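Local structure of UTP-glucose-1-phosphate uridylyltransferase 2 (Trypanosoma brucei, 3GUE) at residues 30-33 / 34-37; 167-170 / 171-174; 11-14 / 15-19; 187-190 / 191-195; 314-317 / 318-322. The protein probably catalyses the conversion of UTP and glucose 1-phosphate to UDP-glucose and diphosphate, and binds UDP-glucose. One frame throughout, in Å; residues are numbered along the deposited sequence.

Interaction 4 is the buried one of the five and the one at the sugar nucleotide; the others are partly buried and lie farther from the centre of the chain. Interactions 1, 2 and 3 form one cluster: helices 10-21 and 26-40 pack on each other and on the strand end and turn of 167-174, with His36, Ile168 and Cys15 meeting between them. Interactions 1 and 3 are helical turns held by backbone bonds, with a Phe32-His36 ring contact in the first and small apolar groups in the second, whereas interaction 2 adds a paired-nitrogen salt bridge. Interaction 5 closes another helix, carries a longer ion pair, and touches both Ile31 of interaction 1 and Tyr195 of interaction 4.

Interaction 1. Residues 30-33 / 34-37; sequences HIFL and IQHA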
loop_
_atom_site.group_PDB
_atom_site.type_symbol
_atom_site.label_atom_id
_atom_site.label_comp_id
_atom_site.label_asym_id
_atom_site.label_seq_id
_atom_site.Cartn_x
_atom_site.Cartn_y
_atom_site.Cartn_z
ATOM N N HIS A 30 -6.021 23.282 -5.064
ATOM C CA HIS A 30 -7.209 23.655 -4.280
ATOM C C HIS A 30 -7.493 22.721 -3.076
ATOM O O HIS A 30 -7.696 23.197 -1.963
ATOM C CB HIS A 30 -8.412 23.803 -5.230
ATOM C CG HIS A 30 -9.734 23.969 -4.547
ATOM N ND1 HIS A 30 -10.884 23.364 -5.004
ATOM C CD2 HIS A 30 -10.093 24.674 -3.449
ATOM C CE1 HIS A 30 -11.893 23.681 -4.212
ATOM N NE2 HIS A 30 -11.441 24.478 -3.263
ATOM N N ILE A 31 -7.531 21.409 -3.313
ATOM C CA ILE A 31 -7.704 20.411 -2.252
ATOM C C ILE A 31 -6.553 20.507 -1.215
ATOM O O ILE A 31 -6.800 20.489 -0.006
ATOM C CB ILE A 31 -7.809 18.971 -2.844
ATOM C CG1 ILE A 31 -8.960 18.887 -3.872
ATOM C CG2 ILE A 31 -7.950 17.901 -1.739
ATOM C CD1 ILE A 31 -9.188 17.464 -4.476
ATOM N N PHE A 32 -5.315 20.618 -1.683
ATOM C CA PHE A 32 -4.164 20.794 -0.790
ATOM C C PHE A 32 -4.281 22.035 0.116
ATOM O O PHE A 32 -3.955 21.968 1.299
ATOM C CB PHE A 32 -2.833 20.810 -1.581
ATOM C CG PHE A 32 -1.600 21.063 -0.710
ATOM C CD1 PHE A 32 -0.960 20.013 -0.062
ATOM C CD2 PHE A 32 -1.107 22.364 -0.530
ATOM C CE1 PHE A 32 0.149 20.253 0.754
ATOM C CE2 PHE A 32 -0.015 22.609 0.283
ATOM C CZ PHE A 32 0.622 21.566 0.917
ATOM N N LEU A 33 -4.730 23.158 -0.438
ATOM C CA LEU A 33 -4.764 24.408 0.322
ATOM C C LEU A 33 -5.914 24.407 1.326
ATOM O O LEU A 33 -5.819 25.049 2.366
ATOM C CB LEU A 33 -4.784 25.658 -0.584
ATOM C CG LEU A 33 -3.509 25.905 -1.390
ATOM C CD1 LEU A 33 -3.659 27.061 -2.348
ATOM C CD2 LEU A 33 -2.362 26.152 -0.443
ATOM N N ILE A 34 -6.968 23.645 1.012
ATOM C CA ILE A 34 -8.024 23.302 1.979
ATOM C C ILE A 34 -7.404 22.616 3.191
ATOM O O ILE A 34 -7.596 23.077 4.324
ATOM C CB ILE A 34 -9.121 22.388 1.337
ATOM C CG1 ILE A 34 -10.047 23.242 0.475
ATOM C CG2 ILE A 34 -9.928 21.640 2.398
ATOM C CD1 ILE A 34 -10.782 22.475 -0.611
ATOM N N GLN A 35 -6.664 21.529 2.941
ATOM C CA GLN A 35 -5.981 20.767 3.989
ATOM C C GLN A 35 -4.941 21.591 4.766
ATOM O O GLN A 35 -4.812 21.432 5.984
ATOM C CB GLN A 35 -5.285 19.537 3.397
ATOM C CG GLN A 35 -6.170 18.598 2.579
ATOM C CD GLN A 35 -5.372 17.520 1.903
ATOM O OE1 GLN A 35 -4.239 17.755 1.472
ATOM N NE2 GLN A 35 -5.942 16.321 1.822
ATOM N N HIS A 36 -4.185 22.416 4.031
ATOM C CA HIS A 36 -3.220 23.403 4.552
ATOM C C HIS A 36 -3.813 24.392 5.557
ATOM O O HIS A 36 -3.217 24.628 6.641
ATOM C CB HIS A 36 -2.612 24.217 3.393
ATOM C CG HIS A 36 -1.337 24.919 3.744
ATOM N ND1 HIS A 36 -1.294 26.027 4.556
ATOM C CD2 HIS A 36 -0.054 24.656 3.396
ATOM C CE1 HIS A 36 -0.039 26.431 4.677
ATOM N NE2 HIS A 36 0.732 25.615 3.979
ATOM N N ALA A 37 -4.925 25.026 5.160
ATOM C CA ALA A 37 -5.779 25.758 6.104
ATOM C C ALA A 37 -6.005 24.972 7.395
ATOM O O ALA A 37 -5.741 25.511 8.459
ATOM C CB ALA A 37 -7.105 26.133 5.478
#
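Helix 26-40 carries this contact between successive turns, where His30, Phe32, Ile31 and Leu33 meet the residues three or four positions on. The backbone is regular: Ile34, Gln35, His36 and Ala37 donate to the carbonyls of His30, Ile31, Phe32 and Leu33. On the buried side CE2 of Phe32 reaches CD2 of His36 at 3.7 Å, near the plane of the imidazole and at its edge. The two ring planes are inclined by 60°, and both side chains have CG anti to the backbone N (chi1 177° and -161°), which brings the two rings together on the buried side. Cys15 of helix 10-21 and Ile168 of strand 165-169 pack against both. NE2 of His36 is held by Phe173 O and ND1 by Arg40, so the ring is fixed at both nitrogens. Gln35, with Ile31 and Phe32, lines a pocket holding dimercaptobutanediol, probably from the crystallisation liquor, to which its NE2 makes a weak hydrogen bond. On the exposed side the tip methyl CD1 of Ile34 lies 3.4 Å from His30 NE2.

Interaction 2. Residues 167-170 / 171-174; sequences KIRQ and DNFF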
loop_
_atom_site.group_PDB
_atom_site.type_symbol
_atom_site.label_atom_id
_atom_site.label_comp_id
_atom_site.label_asym_id
_atom_site.label_seq_id
_atom_site.Cartn_x
_atom_site.Cartn_y
_atom_site.Cartn_z
ATOM N N LYS A 167 6.285 19.227 0.680
ATOM C CA LYS A 167 6.441 19.008 2.115
ATOM C C LYS A 167 6.450 20.409 2.703
ATOM O O LYS A 167 6.967 21.335 2.071
ATOM C CB LYS A 167 7.771 18.345 2.418
ATOM C CG LYS A 167 7.900 16.939 1.850
ATOM C CD LYS A 167 9.288 16.410 2.135
ATOM C CE LYS A 167 9.520 15.100 1.397
ATOM N NZ LYS A 167 10.838 14.492 1.758
ATOM N N ILE A 168 5.836 20.593 3.866
ATOM C CA ILE A 168 5.716 21.946 4.420
ATOM C C ILE A 168 6.375 21.954 5.813
ATOM O O ILE A 168 6.314 20.956 6.501
ATOM C CB ILE A 168 4.242 22.453 4.412
ATOM C CG1 ILE A 168 3.309 21.541 5.231
ATOM C CG2 ILE A 168 3.707 22.570 2.929
ATOM C CD1 ILE A 168 2.060 22.276 5.754
ATOM N N ARG A 169 7.026 23.050 6.194
ATOM C CA ARG A 169 7.748 23.109 7.477
ATOM C C ARG A 169 6.765 22.968 8.641
ATOM O O ARG A 169 5.686 23.581 8.637
ATOM C CB ARG A 169 8.516 24.429 7.614
ATOM C CG ARG A 169 9.592 24.749 6.564
ATOM C CD ARG A 169 10.252 26.131 6.885
ATOM N NE ARG A 169 10.834 26.198 8.244
ATOM C CZ ARG A 169 12.133 26.219 8.538
ATOM N NH1 ARG A 169 13.048 26.210 7.576
ATOM N NH2 ARG A 169 12.523 26.292 9.808
ATOM N N GLN A 170 7.142 22.202 9.656
ATOM C CA GLN A 170 6.269 22.033 10.829
ATOM C C GLN A 170 6.035 23.333 11.616
ATOM O O GLN A 170 4.973 23.511 12.247
ATOM C CB GLN A 170 6.823 20.964 11.760
ATOM C CG GLN A 170 6.619 19.487 11.269
ATOM C CD GLN A 170 7.163 18.506 12.228
ATOM O OE1 GLN A 170 7.467 18.866 13.363
ATOM N NE2 GLN A 170 7.298 17.232 11.804
ATOM N N ASP A 171 7.014 24.237 11.574
ATOM C CA ASP A 171 6.934 25.531 12.316
ATOM C C ASP A 171 6.084 26.617 11.662
ATOM O O ASP A 171 5.161 27.155 12.293
ATOM C CB ASP A 171 8.326 26.059 12.753
ATOM C CG ASP A 171 9.283 26.342 11.564
ATOM O OD1 ASP A 171 8.869 26.242 10.386
ATOM O OD2 ASP A 171 10.461 26.687 11.821
ATOM N N ASN A 172 6.341 26.923 10.395
ATOM C CA ASN A 172 5.617 28.030 9.745
ATOM C C ASN A 172 4.741 27.647 8.538
ATOM O O ASN A 172 4.153 28.527 7.887
ATOM C CB ASN A 172 6.565 29.232 9.433
ATOM C CG ASN A 172 7.585 28.947 8.315
ATOM O OD1 ASN A 172 7.413 28.060 7.476
ATOM N ND2 ASN A 172 8.642 29.710 8.302
ATOM N N PHE A 173 4.710 26.356 8.219
ATOM C CA PHE A 173 3.879 25.771 7.130
ATOM C C PHE A 173 4.207 26.218 5.689
ATOM O O PHE A 173 3.451 25.946 4.754
ATOM C CB PHE A 173 2.366 25.874 7.454
ATOM C CG PHE A 173 2.022 25.428 8.869
ATOM C CD1 PHE A 173 1.846 24.076 9.165
ATOM C CD2 PHE A 173 1.918 26.361 9.913
ATOM C CE1 PHE A 173 1.545 23.661 10.471
ATOM C CE2 PHE A 173 1.622 25.945 11.240
ATOM C CZ PHE A 173 1.437 24.595 11.501
ATOM N N PHE A 174 5.338 26.887 5.527
ATOM C CA PHE A 174 5.840 27.237 4.187
ATOM C C PHE A 174 6.357 25.997 3.479
ATOM O O PHE A 174 6.783 25.078 4.141
ATOM C CB PHE A 174 6.940 28.283 4.296
ATOM C CG PHE A 174 6.414 29.706 4.295
ATOM C CD1 PHE A 174 6.603 30.527 3.191
ATOM C CD2 PHE A 174 5.723 30.207 5.400
ATOM C CE1 PHE A 174 6.106 31.849 3.186
ATOM C CE2 PHE A 174 5.213 31.508 5.418
ATOM C CZ PHE A 174 5.393 32.329 4.304
#
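Arg169 grips Asp171 side-on, NE to OD1 and NH2 to OD2, both at 2.9 Å and nearly straight. Guanidinium and carboxylate planes lie only 15° apart, and NE meets the syn lone pair of OD1. The bend of the arginine at chi3 (57°) lets its edge face an acid just two residues on. Next to this pair, CD of Arg169 rests 3.5 Å from Asn172 OD1, the oxygen that accepts from Phe174 N at 3.1 Å in an Asx turn. Around them the backbone closes a tight turn at the end of strand 165-169: Arg169 N donates to Phe174 O, and Phe173 N to Arg169 O. The Phe173 ring lies beside the turn, with Gln170 O over one face and Ile168 CD1 at its edge, 3.9 Å from Phe173 CD1. Strand 344-349 flanks this side, its Tyr346 packing on Phe173 and Gln170. The Asx turn braces the backbone, while the two charged bonds hold the guanidinium nearly coplanar with the carboxylate and probably favour the ionised acid.

Interaction 3. Residues 11-14 / 15-19; sequences AALA and CLEKM
Between Ala11-Ala14 and Cys15-Met19 no aromatic ring takes part, and the flat side-chain group is the carboxylate of Glu17, whose OE2 approaches Leu13 CG at 4.3 Å. The methylenes of Glu17 run along the backbone: CG lies 3.5 Å from Leu13 O, placed there because it stands beside its own N, anti to the carbonyl carbon (chi1 -77°). On the same exposed flank the methyls of Leu13 and Leu16 meet loosely, CD1 to CD1 at 4.3 Å, so this is a light apolar touch rather than an interlock. The turn itself is held by the i to i+4 ladder of an alpha helix, in which Cys15, Leu16, Glu17 and Lys18 donate to Ala11, Ala12, Leu13 and Ala14. The buried side carries Cys15, whose SG sits 3.1 Å from Ala11 O. The small methyls of Ala11, Ala12 and Ala14 allow larger groups to come close to the helix from outside. The Phe174 ring packs on Ala11 and Ala14, and the His36 ring on Ala11. Lys18, extended away from the segment, ends in a salt bridge with Glu185. Helix 10-21 is thus laid against helix 26-40, through Met19 on Ile29 and Ala12 on Arg40, while Cys15 and Met19 rest on strand 165-169.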
loop_
_atom_site.group_PDB
_atom_site.type_symbol
_atom_site.label_atom_id
_atom_site.label_comp_id
_atom_site.label_asym_id
_atom_site.label_seq_id
_atom_site.Cartn_x
_atom_site.Cartn_y
_atom_site.Cartn_z
ATOM N N ALA A 11 2.002 31.426 3.882
ATOM C CA ALA A 11 2.437 30.016 3.715
ATOM C C ALA A 11 1.673 29.281 2.605
ATOM O O ALA A 11 2.252 28.471 1.876
ATOM C CB ALA A 11 2.297 29.245 5.026
ATOM N N ALA A 12 0.381 29.563 2.502
ATOM C CA ALA A 12 -0.499 28.945 1.488
ATOM C C ALA A 12 -0.219 29.506 0.110
ATOM O O ALA A 12 -0.126 28.771 -0.883
ATOM C CB ALA A 12 -1.967 29.141 1.879
ATOM N N LEU A 13 -0.036 30.823 0.041
ATOM C CA LEU A 13 0.339 31.486 -1.206
ATOM C C LEU A 13 1.701 30.992 -1.738
ATOM O O LEU A 13 1.872 30.731 -2.950
ATOM C CB LEU A 13 0.304 33.026 -1.012
ATOM C CG LEU A 13 0.374 33.863 -2.281
ATOM C CD1 LEU A 13 -0.800 33.443 -3.126
ATOM C CD2 LEU A 13 0.364 35.379 -1.923
ATOM N N ALA A 14 2.664 30.845 -0.824
ATOM C CA ALA A 14 3.945 30.221 -1.152
ATOM C C ALA A 14 3.792 28.784 -1.712
ATOM O O ALA A 14 4.461 28.449 -2.708
ATOM C CB ALA A 14 4.905 30.247 0.078
ATOM N N CYS A 15 2.931 27.960 -1.093
ATOM C CA CYS A 15 2.649 26.597 -1.587
ATOM C C CYS A 15 1.981 26.697 -2.952
ATOM O O CYS A 15 2.299 25.931 -3.857
ATOM C CB CYS A 15 1.755 25.758 -0.644
ATOM S SG CYS A 15 2.436 25.453 1.018
ATOM N N LEU A 16 1.084 27.666 -3.084
ATOM C CA LEU A 16 0.281 27.825 -4.309
ATOM C C LEU A 16 1.181 28.094 -5.481
ATOM O O LEU A 16 1.073 27.429 -6.520
ATOM C CB LEU A 16 -0.754 28.953 -4.147
ATOM C CG LEU A 16 -1.701 29.273 -5.308
ATOM C CD1 LEU A 16 -2.880 30.027 -4.761
ATOM C CD2 LEU A 16 -1.007 30.116 -6.406
ATOM N N GLU A 17 2.084 29.067 -5.300
ATOM C CA GLU A 17 2.957 29.538 -6.352
ATOM C C GLU A 17 3.967 28.488 -6.734
ATOM O O GLU A 17 4.228 28.300 -7.912
ATOM C CB GLU A 17 3.642 30.864 -5.955
ATOM C CG GLU A 17 2.731 32.090 -6.054
ATOM C CD GLU A 17 3.349 33.409 -5.551
ATOM O OE1 GLU A 17 4.435 33.417 -4.931
ATOM O OE2 GLU A 17 2.714 34.460 -5.787
ATOM N N LYS A 18 4.526 27.792 -5.738
ATOM C CA LYS A 18 5.470 26.705 -5.985
ATOM C C LYS A 18 4.810 25.540 -6.743
ATOM O O LYS A 18 5.458 24.906 -7.584
ATOM C CB LYS A 18 6.050 26.192 -4.657
ATOM C CG LYS A 18 7.130 25.120 -4.796
ATOM C CD LYS A 18 7.774 24.774 -3.454
ATOM C CE LYS A 18 9.164 24.124 -3.640
ATOM N NZ LYS A 18 9.815 24.008 -2.291
ATOM N N MET A 19 3.545 25.239 -6.423
ATOM C CA MET A 19 2.803 24.172 -7.119
ATOM C C MET A 19 2.497 24.539 -8.570
ATOM O O MET A 19 2.733 23.751 -9.500
ATOM C CB MET A 19 1.518 23.795 -6.367
ATOM C CG MET A 19 1.788 23.068 -5.042
ATOM S SD MET A 19 0.373 22.825 -3.966
ATOM C CE MET A 19 -0.270 21.290 -4.566
#

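Interaction 4. Residues 187-190 / 191-195; sequences VPPG and HGDVY. With UPG (uridine-5'-diphosphate-glucose), chain C.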
loop_
_atom_site.group_PDB
_atom_site.type_symbol
_atom_site.label_atom_id
_atom_site.label_comp_id
_atom_site.label_asym_id
_atom_site.label_seq_id
_atom_site.Cartn_x
_atom_site.Cartn_y
_atom_site.Cartn_z
ATOM N N VAL A 187 6.337 15.528 -2.163
ATOM C CA VAL A 187 5.807 14.133 -2.034
ATOM C C VAL A 187 4.501 13.931 -2.791
ATOM O O VAL A 187 3.688 14.841 -2.809
ATOM C CB VAL A 187 5.500 13.714 -0.584
ATOM C CG1 VAL A 187 6.743 13.238 0.102
ATOM C CG2 VAL A 187 4.812 14.835 0.192
ATOM N N PRO A 188 4.281 12.713 -3.356
ATOM C CA PRO A 188 2.956 12.353 -3.891
ATOM C C PRO A 188 1.972 12.412 -2.714
ATOM O O PRO A 188 2.347 12.004 -1.609
ATOM C CB PRO A 188 3.140 10.900 -4.378
ATOM C CG PRO A 188 4.351 10.387 -3.646
ATOM C CD PRO A 188 5.241 11.602 -3.508
ATOM N N PRO A 189 0.743 12.919 -2.935
ATOM C CA PRO A 189 -0.150 13.178 -1.788
ATOM C C PRO A 189 -0.956 11.972 -1.228
ATOM O O PRO A 189 -2.027 12.172 -0.642
ATOM C CB PRO A 189 -1.089 14.242 -2.338
ATOM C CG PRO A 189 -1.136 14.012 -3.816
ATOM C CD PRO A 189 0.120 13.302 -4.228
ATOM N N GLY A 190 -0.466 10.750 -1.438
ATOM C CA GLY A 190 -1.137 9.516 -0.972
ATOM C C GLY A 190 -1.837 8.866 -2.146
ATOM O O GLY A 190 -2.084 9.534 -3.137
ATOM N N HIS A 191 -2.107 7.560 -2.052
ATOM C CA HIS A 191 -2.954 6.848 -3.001
ATOM C C HIS A 191 -4.439 7.317 -3.009
ATOM O O HIS A 191 -5.152 7.090 -3.977
ATOM C CB HIS A 191 -2.780 5.301 -2.882
ATOM C CG HIS A 191 -2.788 4.795 -1.463
ATOM N ND1 HIS A 191 -3.911 4.820 -0.669
ATOM C CD2 HIS A 191 -1.789 4.323 -0.676
ATOM C CE1 HIS A 191 -3.617 4.361 0.540
ATOM N NE2 HIS A 191 -2.330 4.057 0.565
ATOM N N GLY A 192 -4.889 8.015 -1.967
ATOM C CA GLY A 192 -6.197 8.675 -1.998
ATOM C C GLY A 192 -6.337 9.622 -3.176
ATOM O O GLY A 192 -7.469 9.941 -3.581
ATOM N N ASP A 193 -5.176 10.030 -3.729
ATOM C CA ASP A 193 -5.022 10.957 -4.857
ATOM C C ASP A 193 -5.642 10.377 -6.126
ATOM O O ASP A 193 -6.012 11.106 -7.030
ATOM C CB ASP A 193 -3.522 11.235 -5.077
ATOM C CG ASP A 193 -3.227 12.472 -5.931
ATOM O OD1 ASP A 193 -3.972 13.475 -5.891
ATOM O OD2 ASP A 193 -2.176 12.474 -6.610
ATOM N N VAL A 194 -5.766 9.053 -6.180
ATOM C CA VAL A 194 -6.296 8.372 -7.366
ATOM C C VAL A 194 -7.615 8.916 -7.952
ATOM O O VAL A 194 -7.780 8.981 -9.168
ATOM C CB VAL A 194 -6.403 6.832 -7.130
ATOM C CG1 VAL A 194 -7.484 6.493 -6.060
ATOM C CG2 VAL A 194 -6.663 6.123 -8.463
ATOM N N TYR A 195 -8.541 9.329 -7.089
ATOM C CA TYR A 195 -9.878 9.698 -7.544
ATOM C C TYR A 195 -9.831 11.012 -8.339
ATOM O O TYR A 195 -10.315 11.073 -9.481
ATOM C CB TYR A 195 -10.878 9.750 -6.378
ATOM C CG TYR A 195 -10.950 8.477 -5.535
ATOM C CD1 TYR A 195 -11.440 7.262 -6.066
ATOM C CD2 TYR A 195 -10.527 8.483 -4.205
ATOM C CE1 TYR A 195 -11.499 6.093 -5.282
ATOM C CE2 TYR A 195 -10.595 7.328 -3.417
ATOM C CZ TYR A 195 -11.076 6.131 -3.962
ATOM O OH TYR A 195 -11.144 4.996 -3.160
HETATM N N1 UPG C . 1.242 4.892 -3.294
HETATM C C2 UPG C . 0.906 5.698 -4.401
HETATM N N3 UPG C . 0.849 7.065 -4.195
HETATM C C4 UPG C . 1.099 7.656 -2.980
HETATM C C5 UPG C . 1.414 6.862 -1.870
HETATM C C6 UPG C . 1.485 5.480 -2.013
HETATM O O2 UPG C . 0.688 5.271 -5.544
HETATM O O4 UPG C . 1.034 8.892 -2.919
HETATM C C1C UPG C . 1.313 3.405 -3.459
HETATM C C2C UPG C . 2.518 2.624 -2.925
HETATM O O2C UPG C . 3.614 2.680 -3.848
HETATM C C3C UPG C . 1.919 1.220 -2.877
HETATM C C4C UPG C . 0.498 1.487 -2.406
HETATM O O4C UPG C . 0.199 2.874 -2.721
HETATM O O3C UPG C . 1.857 0.697 -4.203
HETATM C C5C UPG C . 0.360 1.314 -0.858
HETATM O O5C UPG C . 1.053 2.280 -0.115
HETATM P PA UPG C . 1.855 1.879 1.227
HETATM O O1A UPG C . 2.649 0.674 0.852
HETATM O O2A UPG C . 2.534 3.035 1.824
HETATM O O3A UPG C . 0.632 1.372 2.205
HETATM P PB UPG C . -0.243 2.272 3.240
HETATM O O1B UPG C . -0.777 3.429 2.502
HETATM O O2B UPG C . 0.494 2.486 4.525
HETATM O O3B UPG C . -1.372 1.190 3.600
HETATM C "C1'" UPG C . -2.296 0.746 2.539
HETATM C "C2'" UPG C . -3.720 1.082 2.957
HETATM C "C3'" UPG C . -3.981 0.399 4.294
HETATM C "C4'" UPG C . -3.827 -1.120 4.116
HETATM C "C5'" UPG C . -2.415 -1.457 3.574
HETATM C "C6'" UPG C . -2.357 -2.886 3.101
HETATM O "O2'" UPG C . -3.902 2.502 3.102
HETATM O "O3'" UPG C . -5.265 0.774 4.764
HETATM O "O4'" UPG C . -4.045 -1.792 5.347
HETATM O "O5'" UPG C . -2.064 -0.670 2.402
HETATM O "O6'" UPG C . -0.990 -3.282 2.968
#
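Pro189 sets CG and CD against the carboxylate of Asp193, CG to CG at 3.3 Å, while CB of the acid comes 3.0 Å from Gly190 O. The backbone closes over the same spot, Asp193 N donating to Gly190 O at 3.2 Å from above the carbonyl plane. Asp193 OD2 is held by Asn163 N and Gln162 NE2; since Gln162 OE1 bonds the nucleotide, the acid acts as a second-shell residue for it. This is a nucleotide-binding loop running into a helix, and it touches both the uracil and the diphosphate of UDP-glucose. Gly190 lies in backbone angles (phi 102°) suited to glycine, and its N makes a weak bond of 2.8 Å to O4 of the uracil; Pro188 CB lies 3.3 Å from the same O4. His191 reaches the diphosphate: NE2 donates to O1B at 2.6 Å, the phosphate lying at the ring edge. Its CG stands between backbone N and carbonyl carbon (chi1 46°), swinging the imidazole to the ligand, and ND1 is bonded to Met352 N, which fixes the rotation. The segments lead from strand 186-187 into helix 194-201, with His191 and Val194 against strand 77-83, His191 and Tyr195 also meeting strand 300-309, and Pro189 on strand 165-169.

Interaction 5. Residues 314-317 / 318-322; sequences KKMM and DEQLG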
loop_
_atom_site.group_PDB
_atom_site.type_symbol
_atom_site.label_atom_id
_atom_site.label_comp_id
_atom_site.label_asym_id
_atom_site.label_seq_id
_atom_site.Cartn_x
_atom_site.Cartn_y
_atom_site.Cartn_z
ATOM N N LYS A 314 -17.889 9.071 -11.022
ATOM C CA LYS A 314 -18.090 10.204 -11.903
ATOM C C LYS A 314 -19.169 11.125 -11.343
ATOM O O LYS A 314 -18.972 12.342 -11.258
ATOM C CB LYS A 314 -18.468 9.723 -13.309
ATOM C CG LYS A 314 -18.941 10.816 -14.246
ATOM C CD LYS A 314 -17.800 11.649 -14.822
ATOM C CE LYS A 314 -18.359 12.846 -15.609
ATOM N NZ LYS A 314 -19.494 12.417 -16.510
ATOM N N LYS A 315 -20.297 10.523 -10.958
ATOM C CA LYS A 315 -21.436 11.236 -10.363
ATOM C C LYS A 315 -21.077 11.955 -9.059
ATOM O O LYS A 315 -21.537 13.070 -8.822
ATOM C CB LYS A 315 -22.614 10.268 -10.142
ATOM C CG LYS A 315 -23.203 9.746 -11.448
ATOM C CD LYS A 315 -24.153 8.562 -11.233
ATOM C CE LYS A 315 -25.570 9.016 -10.943
ATOM N NZ LYS A 315 -26.559 7.886 -11.011
ATOM N N MET A 316 -20.250 11.328 -8.225
ATOM C CA MET A 316 -19.787 11.977 -6.994
ATOM C C MET A 316 -18.886 13.174 -7.303
ATOM O O MET A 316 -19.122 14.277 -6.796
ATOM C CB MET A 316 -19.086 10.976 -6.082
ATOM C CG MET A 316 -18.975 11.412 -4.609
ATOM S SD MET A 316 -18.372 10.063 -3.562
ATOM C CE MET A 316 -19.031 8.649 -4.460
ATOM N N MET A 317 -17.889 12.964 -8.164
ATOM C CA MET A 317 -16.912 14.002 -8.498
ATOM C C MET A 317 -17.595 15.239 -9.088
ATOM O O MET A 317 -17.274 16.361 -8.697
ATOM C CB MET A 317 -15.807 13.477 -9.437
ATOM C CG MET A 317 -14.924 12.355 -8.878
ATOM S SD MET A 317 -14.003 12.701 -7.379
ATOM C CE MET A 317 -12.715 13.770 -8.016
ATOM N N ASP A 318 -18.534 15.021 -10.016
ATOM C CA ASP A 318 -19.339 16.097 -10.600
ATOM C C ASP A 318 -20.102 16.836 -9.514
ATOM O O ASP A 318 -20.047 18.059 -9.436
ATOM C CB ASP A 318 -20.343 15.547 -11.629
ATOM C CG ASP A 318 -19.728 15.321 -13.009
ATOM O OD1 ASP A 318 -18.670 15.929 -13.317
ATOM O OD2 ASP A 318 -20.339 14.560 -13.803
ATOM N N GLU A 319 -20.810 16.072 -8.690
ATOM C CA GLU A 319 -21.626 16.590 -7.595
ATOM C C GLU A 319 -20.798 17.479 -6.658
ATOM O O GLU A 319 -21.190 18.597 -6.342
ATOM C CB GLU A 319 -22.230 15.402 -6.844
ATOM C CG GLU A 319 -23.267 15.697 -5.780
ATOM C CD GLU A 319 -23.715 14.417 -5.100
ATOM O OE1 GLU A 319 -24.498 13.656 -5.714
ATOM O OE2 GLU A 319 -23.273 14.163 -3.957
ATOM N N GLN A 320 -19.630 16.989 -6.263
ATOM C CA GLN A 320 -18.788 17.673 -5.287
ATOM C C GLN A 320 -17.749 18.612 -5.922
ATOM O O GLN A 320 -16.846 19.109 -5.239
ATOM C CB GLN A 320 -18.148 16.639 -4.365
ATOM C CG GLN A 320 -19.169 15.647 -3.829
ATOM C CD GLN A 320 -18.940 15.307 -2.383
ATOM O OE1 GLN A 320 -18.755 14.131 -2.026
ATOM N NE2 GLN A 320 -18.937 16.336 -1.526
ATOM N N LEU A 321 -17.902 18.853 -7.226
ATOM C CA LEU A 321 -17.077 19.801 -7.995
ATOM C C LEU A 321 -15.588 19.436 -7.963
ATOM O O LEU A 321 -14.720 20.277 -7.703
ATOM C CB LEU A 321 -17.332 21.254 -7.537
ATOM C CG LEU A 321 -18.797 21.629 -7.223
ATOM C CD1 LEU A 321 -18.897 22.604 -6.060
ATOM C CD2 LEU A 321 -19.560 22.140 -8.442
ATOM N N GLY A 322 -15.310 18.160 -8.223
ATOM C CA GLY A 322 -13.955 17.605 -8.222
ATOM C C GLY A 322 -13.247 17.498 -6.875
ATOM O O GLY A 322 -12.060 17.170 -6.836
#
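A Schellman motif ends helix 310-319 here, alongside an ion pair between residues one turn apart, Lys314 and Asp318, on a partly exposed flank. Asp318, Glu319 and Gln320 still donate to the carbonyls of Lys314, Lys315 and Met316 in the helical pattern. Then the chain turns: Gly322 N reaches back to Met317 O at 2.7 Å, and Leu321 N to Asp318 O at 3.2 Å. Leu321, the C-prime residue, has positive phi (60°), which reverses the backbone so that the two bonds can close. Gly322 is also at positive phi, and the CE methyl of buried Met317 lies 3.7 Å from Gly322 O. Farther round the helix Met316 and Gln320 run side by side, Gln320 OE1 3.8 Å from Met316 CG, with Met316 also resting on Leu324 and Phe359. At the ion pair, Lys314 curls at chi2 (78°) and chi4, so that Lys314 CE comes first, 3.2 Å from Asp318 OD2, and Lys314 NZ stands 3.6 Å from Asp318 OD2. Lys314 NZ also has a weak, long pairing with Asp205. The attraction is mainly electrostatic, across a long separation, with the CE methylene packed against the carboxylate. Each oxygen of Asp318 has a different partner, the ammonium near OD2 and the Tyr199 hydroxyl at OD1, which probably favours the ionised form.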